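Local coordinates for AmbC (Sorangium cellulosum, PDB 5O15), which is a double-hotdog domain that carries out dehydration and cyclisation in ambruticin polyketide biosynthesis, probably closing an oxygen heterocycle, at residues 18-22 against 205-209; 188-194 against 255-261; 193-197 against 212-217; 267-273 against 288-294. All coordinates share one frame; numbering follows the deposited sequence.

In the fold
The four contacts sample different layers of a double hotdog fold. Contact 3 is buried and purely apolar, pressing strand 189-195 onto helix 211-225. Contacts 2 and 4 are partly buried strand pairings whose backbone ladders give way to charged side chains on one face. Contact 2 shares D193 and L194 with contact 3, and its strand 254-261 neighbours strand 269-277 of contact 4, so E260 O comes within hydrogen-bonding distance of S273 N. Contact 1, also only partly buried, pairs a loop with the end of a 3-10 turn and the loop after it, through aromatic packing and a water bridge. It lies on the opposite side of the chain's centre from contact 4, with their centres about 27 Å apart.

Contact 1 of 4, residues 18-22 against 205-209; sequences KHPWL and QDFGL
D206 meets P20 through its backbone and CB rather than its carboxylate. Its CB lies 3.6 Å from P20 CG, and its carbonyl O comes within 3.1 Å of P20 CD. The same D206 O accepts a hydrogen bond of 2.8 Å from a water, which also donates to K18 O. No direct hydrogen bond joins 18-22 to 205-209, so this water supplies a polar link between two backbone carbonyls. F207, buried, provides the main apolar surface. With CG anti to its carbonyl carbon (chi1 -70°), its ring reaches P20, W21 and H19 together. P20 CG sits over the centre of one face, 3.8 Å from the F207 centroid and 13° off the ring normal, which is the geometry of a CH-pi contact. The F207 edge, led by CE1, points at a face of W21 in a T-shaped pair with the planes at 75°. H19 approaches obliquely, its NE2 4.0 Å from F207 CD1. Further along, the backbone N atoms of G208 and L209 both turn to E66 of helix 61-75, whose OE2 is also bonded to H19 NE2. The imidazole is fixed from its other nitrogen as well, since W21 N donates to H19 ND1 at 3.0 Å. The contact thus joins the N-terminal loop of the first hotdog to the loop entering the long helix of the second. Its chemistry divides in two: the aromatic cluster of H19, W21 and F207, with the P20 CH-pi contact, supplies dispersion, while the E66 carboxylate ties both segments to helix 61-75.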
loop_
_atom_site.group_PDB
_atom_site.type_symbol
_atom_site.label_atom_id
_atom_site.label_comp_id
_atom_site.label_asym_id
_atom_site.label_seq_id
_atom_site.Cartn_x
_atom_site.Cartn_y
_atom_site.Cartn_z
ATOM N N LYS A 18 6.464 18.664 -0.208
ATOM C CA LYS A 18 6.183 18.373 -1.605
ATOM C C LYS A 18 5.927 16.880 -1.736
ATOM O O LYS A 18 6.073 16.130 -0.766
ATOM C CB LYS A 18 7.372 18.792 -2.483
ATOM C CG LYS A 18 7.165 18.646 -4.000
ATOM C CD LYS A 18 5.825 19.239 -4.479
ATOM C CE LYS A 18 5.679 19.150 -5.989
ATOM N NZ LYS A 18 5.520 17.753 -6.489
ATOM N N HIS A 19 5.557 16.437 -2.932
ATOM C CA HIS A 19 5.303 15.033 -3.180
ATOM C C HIS A 19 5.649 14.731 -4.628
ATOM O O HIS A 19 5.420 15.577 -5.499
ATOM C CB HIS A 19 3.822 14.715 -2.959
ATOM C CG HIS A 19 3.560 13.256 -2.869
ATOM N ND1 HIS A 19 3.334 12.470 -3.978
ATOM C CD2 HIS A 19 3.586 12.421 -1.806
ATOM C CE1 HIS A 19 3.190 11.216 -3.595
ATOM N NE2 HIS A 19 3.341 11.159 -2.281
ATOM N N PRO A 20 6.150 13.532 -4.931
ATOM C CA PRO A 20 6.513 13.232 -6.321
ATOM C C PRO A 20 5.360 13.226 -7.278
ATOM O O PRO A 20 5.589 13.403 -8.480
ATOM C CB PRO A 20 7.125 11.827 -6.236
ATOM C CG PRO A 20 7.547 11.659 -4.850
ATOM C CD PRO A 20 6.661 12.505 -4.002
ATOM N N TRP A 21 4.143 12.989 -6.794
ATOM C CA TRP A 21 2.987 12.751 -7.639
ATOM C C TRP A 21 1.876 13.772 -7.457
ATOM O O TRP A 21 0.835 13.664 -8.125
ATOM C CB TRP A 21 2.410 11.366 -7.349
ATOM C CG TRP A 21 3.300 10.217 -7.699
ATOM C CD1 TRP A 21 4.366 10.207 -8.546
ATOM C CD2 TRP A 21 3.173 8.893 -7.203
ATOM N NE1 TRP A 21 4.905 8.946 -8.622
ATOM C CE2 TRP A 21 4.169 8.123 -7.814
ATOM C CE3 TRP A 21 2.291 8.277 -6.318
ATOM C CZ2 TRP A 21 4.314 6.790 -7.561
ATOM C CZ3 TRP A 21 2.436 6.946 -6.068
ATOM C CH2 TRP A 21 3.435 6.212 -6.686
ATOM N N LEU A 22 2.028 14.712 -6.542
ATOM C CA LEU A 22 1.023 15.743 -6.308
ATOM C C LEU A 22 1.766 17.061 -6.311
ATOM O O LEU A 22 2.716 17.244 -5.537
ATOM C CB LEU A 22 0.285 15.502 -4.987
ATOM C CG LEU A 22 -0.591 14.241 -4.918
ATOM C CD1 LEU A 22 -1.143 14.006 -3.528
ATOM C CD2 LEU A 22 -1.701 14.261 -5.913
ATOM N N GLN A 205 12.927 8.799 0.301
ATOM C CA GLN A 205 12.773 10.018 1.081
ATOM C C GLN A 205 11.762 10.991 0.493
ATOM O O GLN A 205 11.356 11.917 1.198
ATOM C CB GLN A 205 14.136 10.700 1.214
ATOM C CG GLN A 205 14.819 10.957 -0.128
ATOM C CD GLN A 205 16.235 11.468 0.040
ATOM O OE1 GLN A 205 16.532 12.193 0.985
ATOM N NE2 GLN A 205 17.121 11.073 -0.866
ATOM N N ASP A 206 11.346 10.804 -0.767
ATOM C CA ASP A 206 10.401 11.702 -1.412
ATOM C C ASP A 206 8.953 11.354 -1.086
ATOM O O ASP A 206 8.063 12.184 -1.309
ATOM C CB ASP A 206 10.596 11.656 -2.935
ATOM C CG ASP A 206 11.997 12.076 -3.385
ATOM O OD1 ASP A 206 12.687 12.840 -2.675
ATOM O OD2 ASP A 206 12.407 11.632 -4.477
ATOM N N PHE A 207 8.695 10.153 -0.578
ATOM C CA PHE A 207 7.347 9.685 -0.307
ATOM C C PHE A 207 7.079 9.729 1.191
ATOM O O PHE A 207 7.999 9.724 2.006
ATOM C CB PHE A 207 7.170 8.241 -0.818
ATOM C CG PHE A 207 7.158 8.113 -2.326
ATOM C CD1 PHE A 207 5.972 8.277 -3.021
ATOM C CD2 PHE A 207 8.307 7.876 -3.041
ATOM C CE1 PHE A 207 5.945 8.172 -4.397
ATOM C CE2 PHE A 207 8.276 7.787 -4.420
ATOM C CZ PHE A 207 7.091 7.928 -5.091
ATOM N N GLY A 208 5.801 9.736 1.547
ATOM C CA GLY A 208 5.447 9.518 2.932
ATOM C C GLY A 208 5.829 8.106 3.350
ATOM O O GLY A 208 6.616 7.902 4.283
ATOM N N LEU A 209 5.275 7.121 2.656
ATOM C CA LEU A 209 5.690 5.736 2.768
ATOM C C LEU A 209 5.725 5.163 1.361
ATOM O O LEU A 209 4.681 4.988 0.722
ATOM C CB LEU A 209 4.753 4.971 3.686
ATOM C CG LEU A 209 5.117 3.504 3.893
ATOM C CD1 LEU A 209 6.555 3.315 4.385
ATOM C CD2 LEU A 209 4.148 2.869 4.851
HETATM O O HOH W 1 6.089 13.427 0.228
#

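Contact 2 of 4, residues 188-194 against 255-261; sequences RSIYADL and LRARVEV
D193 OD2 is gripped twice: by W152 NE1, and by a water 3.0 Å away that accepts in turn from R256 NH2. Its sister oxygen OD1 takes the salt bridge across the strands, with R256 NE donating at 3.2 Å and OD1 lying near the guanidinium plane. R256 NH1 is held separately by A148 O. On the same face, Y191 and R258 run side by side. R258 CG packs 3.5 Å from Y191 CE1, and R258 NE donates to Y191 OH at 3.2 Å, the hydroxyl lying in the guanidinium plane. These are neighbouring antiparallel strands of the second hotdog sheet, their axes at 163°, and bonds such as L194 N to L255 O, 2.8 Å long, lace the hydrogen-bonded pairs. The other face carries A192, A257, L194 and L255 toward helix 211-225. R258 NH2 also forms a salt bridge of 2.9 Å with E260 OE1, while its NH1 pairs with E275. A leucine in place of R258 would probably deprive Y191 OH of this donor and cost E275 and, in part, E260 a counter-charge, R188 remaining near E260. R188 NH1 donates to V261 O at 2.7 Å, and its NH2 meets E260 OE1 through charge alone, completing a network with R258.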
loop_
_atom_site.group_PDB
_atom_site.type_symbol
_atom_site.label_atom_id
_atom_site.label_comp_id
_atom_site.label_asym_id
_atom_site.label_seq_id
_atom_site.Cartn_x
_atom_site.Cartn_y
_atom_site.Cartn_z
ATOM N N ARG A 188 0.348 -16.499 14.539
ATOM C CA ARG A 188 -0.329 -15.617 13.590
ATOM C C ARG A 188 0.479 -14.390 13.222
ATOM O O ARG A 188 0.004 -13.586 12.417
ATOM C CB ARG A 188 -1.665 -15.117 14.171
ATOM C CG ARG A 188 -2.651 -16.210 14.532
ATOM C CD ARG A 188 -4.016 -15.653 14.945
ATOM N NE ARG A 188 -3.947 -14.839 16.163
ATOM C CZ ARG A 188 -4.134 -13.521 16.224
ATOM N NH1 ARG A 188 -4.431 -12.820 15.137
ATOM N NH2 ARG A 188 -4.044 -12.900 17.394
ATOM N N SER A 189 1.635 -14.170 13.828
ATOM C CA SER A 189 2.439 -12.991 13.548
ATOM C C SER A 189 3.585 -13.328 12.611
ATOM O O SER A 189 4.374 -14.240 12.885
ATOM C CB SER A 189 3.006 -12.423 14.843
ATOM O OG SER A 189 1.946 -11.924 15.637
ATOM N N ILE A 190 3.687 -12.575 11.531
ATOM C CA ILE A 190 4.813 -12.620 10.615
ATOM C C ILE A 190 5.714 -11.440 10.918
ATOM O O ILE A 190 5.246 -10.297 10.995
ATOM C CB ILE A 190 4.351 -12.593 9.156
ATOM C CG1 ILE A 190 3.401 -13.768 8.880
ATOM C CG2 ILE A 190 5.535 -12.607 8.229
ATOM C CD1 ILE A 190 4.025 -15.116 8.999
ATOM N N TYR A 191 7.001 -11.705 11.106
ATOM C CA TYR A 191 8.013 -10.701 11.349
ATOM C C TYR A 191 8.919 -10.650 10.133
ATOM O O TYR A 191 9.339 -11.704 9.639
ATOM C CB TYR A 191 8.820 -11.050 12.612
ATOM C CG TYR A 191 7.960 -10.964 13.848
ATOM C CD1 TYR A 191 7.703 -9.733 14.397
ATOM C CD2 TYR A 191 7.361 -12.074 14.420
ATOM C CE1 TYR A 191 6.894 -9.596 15.501
ATOM C CE2 TYR A 191 6.525 -11.947 15.539
ATOM C CZ TYR A 191 6.308 -10.699 16.071
ATOM O OH TYR A 191 5.484 -10.513 17.172
ATOM N N ALA A 192 9.252 -9.466 9.644
ATOM C CA ALA A 192 10.043 -9.391 8.422
ATOM C C ALA A 192 10.951 -8.183 8.411
ATOM O O ALA A 192 10.628 -7.130 8.971
ATOM C CB ALA A 192 9.140 -9.397 7.185
ATOM N N ASP A 193 12.093 -8.344 7.724
ATOM C CA ASP A 193 12.952 -7.242 7.317
ATOM C C ASP A 193 12.575 -6.849 5.897
ATOM O O ASP A 193 12.628 -7.691 4.989
ATOM C CB ASP A 193 14.419 -7.665 7.378
ATOM C CG ASP A 193 14.894 -7.876 8.780
ATOM O OD1 ASP A 193 14.802 -6.947 9.602
ATOM O OD2 ASP A 193 15.433 -8.939 9.105
ATOM N N LEU A 194 12.223 -5.573 5.713
ATOM C CA LEU A 194 11.787 -5.019 4.438
ATOM C C LEU A 194 12.812 -3.997 3.970
ATOM O O LEU A 194 13.300 -3.193 4.759
ATOM C CB LEU A 194 10.439 -4.318 4.580
ATOM C CG LEU A 194 9.317 -5.107 5.255
ATOM C CD1 LEU A 194 8.033 -4.277 5.249
ATOM C CD2 LEU A 194 9.068 -6.466 4.626
ATOM N N LEU A 255 12.728 -1.171 6.826
ATOM C CA LEU A 255 11.895 -1.262 8.025
ATOM C C LEU A 255 11.905 -2.681 8.525
ATOM O O LEU A 255 12.146 -3.610 7.756
ATOM C CB LEU A 255 10.408 -0.920 7.719
ATOM C CG LEU A 255 10.164 0.456 7.178
ATOM C CD1 LEU A 255 8.760 0.586 6.588
ATOM C CD2 LEU A 255 10.258 1.480 8.314
ATOM N N ARG A 256 11.531 -2.836 9.792
ATOM C CA ARG A 256 11.035 -4.102 10.300
ATOM C C ARG A 256 9.518 -4.047 10.374
ATOM O O ARG A 256 8.936 -2.992 10.619
ATOM C CB ARG A 256 11.628 -4.470 11.648
ATOM C CG ARG A 256 13.052 -4.933 11.518
ATOM C CD ARG A 256 13.664 -5.325 12.824
ATOM N NE ARG A 256 15.009 -5.846 12.594
ATOM C CZ ARG A 256 15.934 -5.997 13.526
ATOM N NH1 ARG A 256 15.676 -5.702 14.785
ATOM N NH2 ARG A 256 17.143 -6.467 13.210
ATOM N N ALA A 257 8.882 -5.192 10.129
ATOM C CA ALA A 257 7.443 -5.297 10.063
ATOM C C ALA A 257 6.970 -6.436 10.942
ATOM O O ALA A 257 7.605 -7.496 11.040
ATOM C CB ALA A 257 7.000 -5.582 8.630
ATOM N N ARG A 258 5.790 -6.215 11.517
ATOM C CA ARG A 258 4.992 -7.213 12.201
ATOM C C ARG A 258 3.628 -7.227 11.526
ATOM O O ARG A 258 2.920 -6.208 11.526
ATOM C CB ARG A 258 4.844 -6.900 13.686
ATOM C CG ARG A 258 4.008 -7.894 14.438
ATOM C CD ARG A 258 3.841 -7.488 15.886
ATOM N NE ARG A 258 3.065 -8.482 16.626
ATOM C CZ ARG A 258 1.748 -8.425 16.830
ATOM N NH1 ARG A 258 1.024 -7.409 16.378
ATOM N NH2 ARG A 258 1.156 -9.390 17.521
ATOM N N VAL A 259 3.258 -8.350 10.941
ATOM C CA VAL A 259 1.997 -8.518 10.234
ATOM C C VAL A 259 1.240 -9.599 10.989
ATOM O O VAL A 259 1.627 -10.769 10.978
ATOM C CB VAL A 259 2.229 -8.905 8.770
ATOM C CG1 VAL A 259 0.895 -9.049 8.060
ATOM C CG2 VAL A 259 3.080 -7.906 8.062
ATOM N N GLU A 260 0.155 -9.214 11.637
ATOM C CA GLU A 260 -0.632 -10.116 12.460
ATOM C C GLU A 260 -1.886 -10.534 11.709
ATOM O O GLU A 260 -2.764 -9.705 11.443
ATOM C CB GLU A 260 -0.979 -9.480 13.799
ATOM C CG GLU A 260 -1.728 -10.429 14.701
ATOM C CD GLU A 260 -1.599 -10.070 16.158
ATOM O OE1 GLU A 260 -1.268 -10.972 16.961
ATOM O OE2 GLU A 260 -1.793 -8.892 16.501
ATOM N N VAL A 261 -1.942 -11.818 11.363
ATOM C CA VAL A 261 -3.019 -12.332 10.536
ATOM C C VAL A 261 -4.251 -12.562 11.394
ATOM O O VAL A 261 -4.173 -13.164 12.469
ATOM C CB VAL A 261 -2.571 -13.613 9.822
ATOM C CG1 VAL A 261 -3.646 -14.135 8.918
ATOM C CG2 VAL A 261 -1.316 -13.331 9.037
HETATM O O HOH W 2 17.789 -7.714 10.567
#

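Contact 3 of 4, residues 193-197 against 212-217; sequences DLALP and ALLDAA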
loop_
_atom_site.group_PDB
_atom_site.type_symbol
_atom_site.label_atom_id
_atom_site.label_comp_id
_atom_site.label_asym_id
_atom_site.label_seq_id
_atom_site.Cartn_x
_atom_site.Cartn_y
_atom_site.Cartn_z
ATOM N N ASP A 193 12.093 -8.344 7.724
ATOM C CA ASP A 193 12.952 -7.242 7.317
ATOM C C ASP A 193 12.575 -6.849 5.897
ATOM O O ASP A 193 12.628 -7.691 4.989
ATOM C CB ASP A 193 14.419 -7.665 7.378
ATOM C CG ASP A 193 14.894 -7.876 8.780
ATOM O OD1 ASP A 193 14.802 -6.947 9.602
ATOM O OD2 ASP A 193 15.433 -8.939 9.105
ATOM N N LEU A 194 12.223 -5.573 5.713
ATOM C CA LEU A 194 11.787 -5.019 4.438
ATOM C C LEU A 194 12.812 -3.997 3.970
ATOM O O LEU A 194 13.300 -3.193 4.759
ATOM C CB LEU A 194 10.439 -4.318 4.580
ATOM C CG LEU A 194 9.317 -5.107 5.255
ATOM C CD1 LEU A 194 8.033 -4.277 5.249
ATOM C CD2 LEU A 194 9.068 -6.466 4.626
ATOM N N ALA A 195 13.128 -4.000 2.682
ATOM C CA ALA A 195 14.068 -3.012 2.171
ATOM C C ALA A 195 13.810 -2.789 0.702
ATOM O O ALA A 195 13.640 -3.755 -0.043
ATOM C CB ALA A 195 15.525 -3.468 2.343
ATOM N N LEU A 196 13.754 -1.521 0.311
ATOM C CA LEU A 196 13.656 -1.183 -1.095
ATOM C C LEU A 196 14.939 -1.607 -1.816
ATOM O O LEU A 196 16.057 -1.418 -1.299
ATOM C CB LEU A 196 13.473 0.321 -1.272
ATOM C CG LEU A 196 12.126 0.950 -0.830
ATOM C CD1 LEU A 196 12.180 2.453 -0.883
ATOM C CD2 LEU A 196 11.019 0.523 -1.708
ATOM N N PRO A 197 14.825 -2.186 -3.005
ATOM C CA PRO A 197 16.012 -2.529 -3.792
ATOM C C PRO A 197 16.790 -1.297 -4.226
ATOM O O PRO A 197 16.288 -0.163 -4.239
ATOM C CB PRO A 197 15.434 -3.261 -5.010
ATOM C CG PRO A 197 14.060 -3.646 -4.617
ATOM C CD PRO A 197 13.583 -2.685 -3.613
ATOM N N ALA A 212 6.227 0.786 -2.692
ATOM C CA ALA A 212 6.869 -0.519 -2.804
ATOM C C ALA A 212 7.339 -1.053 -1.453
ATOM O O ALA A 212 7.452 -2.264 -1.275
ATOM C CB ALA A 212 8.034 -0.469 -3.794
ATOM N N LEU A 213 7.560 -0.171 -0.488
ATOM C CA LEU A 213 7.962 -0.589 0.840
ATOM C C LEU A 213 6.763 -1.082 1.643
ATOM O O LEU A 213 6.820 -2.152 2.257
ATOM C CB LEU A 213 8.722 0.555 1.513
ATOM C CG LEU A 213 9.329 0.277 2.869
ATOM C CD1 LEU A 213 10.323 -0.891 2.824
ATOM C CD2 LEU A 213 10.011 1.498 3.355
ATOM N N LEU A 214 5.620 -0.363 1.585
ATOM C CA LEU A 214 4.433 -0.918 2.211
ATOM C C LEU A 214 4.011 -2.215 1.511
ATOM O O LEU A 214 3.605 -3.175 2.173
ATOM C CB LEU A 214 3.308 0.116 2.233
ATOM C CG LEU A 214 2.014 -0.380 2.888
ATOM C CD1 LEU A 214 2.256 -0.779 4.351
ATOM C CD2 LEU A 214 0.908 0.707 2.823
ATOM N N ASP A 215 4.149 -2.282 0.188
ATOM C CA ASP A 215 3.801 -3.516 -0.508
ATOM C C ASP A 215 4.666 -4.696 -0.063
ATOM O O ASP A 215 4.202 -5.842 -0.066
ATOM C CB ASP A 215 3.900 -3.339 -2.013
ATOM C CG ASP A 215 3.294 -4.497 -2.748
ATOM O OD1 ASP A 215 2.051 -4.557 -2.832
ATOM O OD2 ASP A 215 4.042 -5.364 -3.245
ATOM N N ALA A 216 5.895 -4.431 0.373
ATOM C CA ALA A 216 6.750 -5.513 0.859
ATOM C C ALA A 216 6.173 -6.184 2.093
ATOM O O ALA A 216 6.386 -7.383 2.300
ATOM C CB ALA A 216 8.169 -4.985 1.079
ATOM N N ALA A 217 5.444 -5.444 2.941
ATOM C CA ALA A 217 4.770 -6.103 4.046
ATOM C C ALA A 217 3.731 -7.097 3.545
ATOM O O ALA A 217 3.571 -8.192 4.111
ATOM C CB ALA A 217 4.145 -5.081 4.975
#
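L194 sets its two methyl branches against consecutive residues of helix 211-225. CD2 lies 3.7 Å from A216 O and also touches A216 CB, while CD1 reaches A217 N at 3.7 Å and stands 4.0 Å from A217 CB. The fork therefore rests on the backbone between two alanines, whose small side chains let strand and helix come close: the short axes pass 8.0 Å apart at 154°. L213 fills the neighbouring position from the helix side. Its CG is anti to the backbone N (chi1 -175°), and its CD1 comes within 3.9 Å of L194 CB. L196 crosses L213 at about a right angle, CD2 touching L213 CB at 4.0 Å and A212 CB at 3.8 Å. No hydrogen bond spans the contact, so the evidence is for dispersion alone. With an alanine in place of L194, both methyls would be gone from the A216-A217 peptide, which would probably open a gap there. Further out, backbone bonds fix the strand segment on both flanks: A195 pairs with G179, and L196 with A253. L194 also packs on V180, while L213 leans on L255, so the same sheet that positions the strand also supports the helix. On its other side the helix meets helix 61-75, where L214 touches T62 and V65. Within helix 211-225 itself, D215 OD2 bonds Q219 NE2 one turn on. A long helix wrapped by an antiparallel sheet, with an apolar interface of this kind between them, is the signature of the hotdog fold, here its second copy.

Contact 4 of 4, residues 267-273 against 288-294; sequences GDQLAAS and GTFRARW
W294 N donates to D268 O at 3.0 Å, closing the outer end of a backbone ladder. Within it, L270 and A292 exchange two bonds, L270 N to A292 O at 2.9 Å and the return one slightly shorter. A272 and F290 repeat the exchange, F290 N reaching A272 O at 2.8 Å. The amides of W294, L270, A292, A272 and F290 are thus all satisfied across the two segments. The alternate residues turn outward: S273 and A271 form backbone bonds with E260 of strand 254-261 and E262 just after it, and R291 with F240 on the other flank. The side-chain polar groups are satisfied differently. Q269 and R293 lie alongside one another, yet the amide and guanidinium planes stand at 86° and Q269 NE2 is 3.5 Å from R293 NH2. Both groups are donors, and a water accepts from both, firmly from R293 NE at 2.9 Å and weakly from Q269 NE2 at 3.4 Å. The D268 carboxylate finds its charge partner in R233, which also makes a cation-pi contact with W294. The W294 indole presents its edge to D268, CD1 lying 3.4 Å from D268 O, beside the backbone bond. The opposite face of the hairpin is apolar, L270 and A292 pointing the same way and L270 packing onto helix 211-225. At the far end, G288 and T289 both face S243 in a classic beta bulge. The chemistry implies a strand pair secured by backbone bonds along its length, with charge and water gathered on the face of Q269, R291 and R293 and at the D268 end.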
loop_
_atom_site.group_PDB
_atom_site.type_symbol
_atom_site.label_atom_id
_atom_site.label_comp_id
_atom_site.label_asym_id
_atom_site.label_seq_id
_atom_site.Cartn_x
_atom_site.Cartn_y
_atom_site.Cartn_z
ATOM N N GLY A 267 -13.513 -17.606 3.675
ATOM C CA GLY A 267 -12.488 -18.400 3.017
ATOM C C GLY A 267 -11.850 -17.731 1.815
ATOM O O GLY A 267 -10.746 -18.114 1.419
ATOM N N ASP A 268 -12.522 -16.752 1.217
ATOM C CA ASP A 268 -11.988 -16.066 0.048
ATOM C C ASP A 268 -11.204 -14.810 0.411
ATOM O O ASP A 268 -10.750 -14.096 -0.490
ATOM C CB ASP A 268 -13.126 -15.715 -0.922
ATOM C CG ASP A 268 -13.915 -16.933 -1.365
ATOM O OD1 ASP A 268 -13.327 -18.027 -1.447
ATOM O OD2 ASP A 268 -15.128 -16.802 -1.636
ATOM N N GLN A 269 -11.004 -14.541 1.700
ATOM C CA GLN A 269 -10.367 -13.306 2.130
ATOM C C GLN A 269 -9.214 -13.575 3.080
ATOM O O GLN A 269 -9.149 -14.603 3.755
ATOM C CB GLN A 269 -11.342 -12.392 2.853
ATOM C CG GLN A 269 -12.421 -11.861 1.972
ATOM C CD GLN A 269 -13.223 -10.781 2.641
ATOM O OE1 GLN A 269 -12.836 -10.232 3.676
ATOM N NE2 GLN A 269 -14.343 -10.459 2.046
ATOM N N LEU A 270 -8.316 -12.605 3.114
ATOM C CA LEU A 270 -7.175 -12.546 4.007
ATOM C C LEU A 270 -7.232 -11.190 4.687
ATOM O O LEU A 270 -7.558 -10.186 4.047
ATOM C CB LEU A 270 -5.889 -12.663 3.172
ATOM C CG LEU A 270 -4.517 -12.804 3.796
ATOM C CD1 LEU A 270 -4.462 -14.006 4.713
ATOM C CD2 LEU A 270 -3.519 -12.928 2.658
ATOM N N ALA A 271 -6.922 -11.149 5.981
ATOM C CA ALA A 271 -6.974 -9.902 6.733
ATOM C C ALA A 271 -5.848 -9.901 7.751
ATOM O O ALA A 271 -5.518 -10.940 8.321
ATOM C CB ALA A 271 -8.327 -9.705 7.440
ATOM N N ALA A 272 -5.252 -8.734 7.973
ATOM C CA ALA A 272 -4.129 -8.614 8.885
ATOM C C ALA A 272 -3.977 -7.155 9.305
ATOM O O ALA A 272 -4.440 -6.247 8.629
ATOM C CB ALA A 272 -2.847 -9.104 8.223
ATOM N N SER A 273 -3.272 -6.945 10.417
ATOM C CA SER A 273 -2.742 -5.645 10.804
ATOM C C SER A 273 -1.270 -5.585 10.424
ATOM O O SER A 273 -0.596 -6.622 10.303
ATOM C CB SER A 273 -2.886 -5.407 12.321
ATOM O OG SER A 273 -2.092 -6.340 13.054
ATOM N N GLY A 288 -4.243 -0.563 10.938
ATOM C CA GLY A 288 -5.022 -1.386 11.836
ATOM C C GLY A 288 -5.576 -2.613 11.153
ATOM O O GLY A 288 -5.597 -3.701 11.734
ATOM N N THR A 289 -6.003 -2.460 9.910
ATOM C CA THR A 289 -6.509 -3.560 9.110
ATOM C C THR A 289 -6.130 -3.358 7.651
ATOM O O THR A 289 -6.155 -2.236 7.113
ATOM C CB THR A 289 -8.046 -3.696 9.197
ATOM O OG1 THR A 289 -8.482 -3.556 10.559
ATOM C CG2 THR A 289 -8.484 -5.061 8.683
ATOM N N PHE A 290 -5.809 -4.468 7.036
ATOM C CA PHE A 290 -5.702 -4.632 5.601
ATOM C C PHE A 290 -6.588 -5.819 5.249
ATOM O O PHE A 290 -6.543 -6.825 5.956
ATOM C CB PHE A 290 -4.173 -5.043 5.334
ATOM C CG PHE A 290 -3.934 -5.658 3.999
ATOM C CD1 PHE A 290 -3.855 -4.878 2.873
ATOM C CD2 PHE A 290 -3.726 -7.034 3.866
ATOM C CE1 PHE A 290 -3.639 -5.438 1.647
ATOM C CE2 PHE A 290 -3.522 -7.595 2.626
ATOM C CZ PHE A 290 -3.476 -6.792 1.518
ATOM N N ARG A 291 -7.383 -5.728 4.177
ATOM C CA ARG A 291 -8.221 -6.841 3.750
ATOM C C ARG A 291 -8.004 -7.101 2.279
ATOM O O ARG A 291 -8.009 -6.156 1.483
ATOM C CB ARG A 291 -9.692 -6.543 3.973
ATOM C CG ARG A 291 -10.020 -6.256 5.384
ATOM C CD ARG A 291 -11.493 -6.451 5.616
ATOM N NE ARG A 291 -11.884 -5.920 6.909
ATOM C CZ ARG A 291 -11.773 -6.576 8.060
ATOM N NH1 ARG A 291 -11.280 -7.809 8.094
ATOM N NH2 ARG A 291 -12.160 -5.991 9.185
ATOM N N ALA A 292 -7.851 -8.377 1.926
ATOM C CA ALA A 292 -7.656 -8.782 0.549
ATOM C C ALA A 292 -8.607 -9.913 0.209
ATOM O O ALA A 292 -9.042 -10.661 1.085
ATOM C CB ALA A 292 -6.222 -9.273 0.331
ATOM N N ARG A 293 -8.918 -10.024 -1.075
ATOM C CA ARG A 293 -9.771 -11.074 -1.603
ATOM C C ARG A 293 -9.071 -11.752 -2.768
ATOM O O ARG A 293 -8.498 -11.074 -3.618
ATOM C CB ARG A 293 -11.083 -10.456 -2.110
ATOM C CG ARG A 293 -12.064 -11.418 -2.691
ATOM C CD ARG A 293 -13.346 -10.716 -3.134
ATOM N NE ARG A 293 -14.085 -10.126 -2.021
ATOM C CZ ARG A 293 -14.211 -8.821 -1.780
ATOM N NH1 ARG A 293 -13.639 -7.919 -2.572
ATOM N NH2 ARG A 293 -14.932 -8.412 -0.744
ATOM N N TRP A 294 -9.151 -13.078 -2.812
ATOM C CA TRP A 294 -8.560 -13.830 -3.912
ATOM C C TRP A 294 -9.172 -13.430 -5.245
ATOM O O TRP A 294 -10.395 -13.299 -5.362
ATOM C CB TRP A 294 -8.748 -15.326 -3.676
ATOM C CG TRP A 294 -7.822 -15.878 -2.634
ATOM C CD1 TRP A 294 -7.990 -15.861 -1.276
ATOM C CD2 TRP A 294 -6.570 -16.507 -2.872
ATOM N NE1 TRP A 294 -6.921 -16.470 -0.658
ATOM C CE2 TRP A 294 -6.036 -16.869 -1.624
ATOM C CE3 TRP A 294 -5.852 -16.815 -4.027
ATOM C CZ2 TRP A 294 -4.831 -17.521 -1.498
ATOM C CZ3 TRP A 294 -4.640 -17.469 -3.899
ATOM C CH2 TRP A 294 -4.140 -17.806 -2.642
HETATM O O HOH W 3 -15.075 -12.438 -0.657
#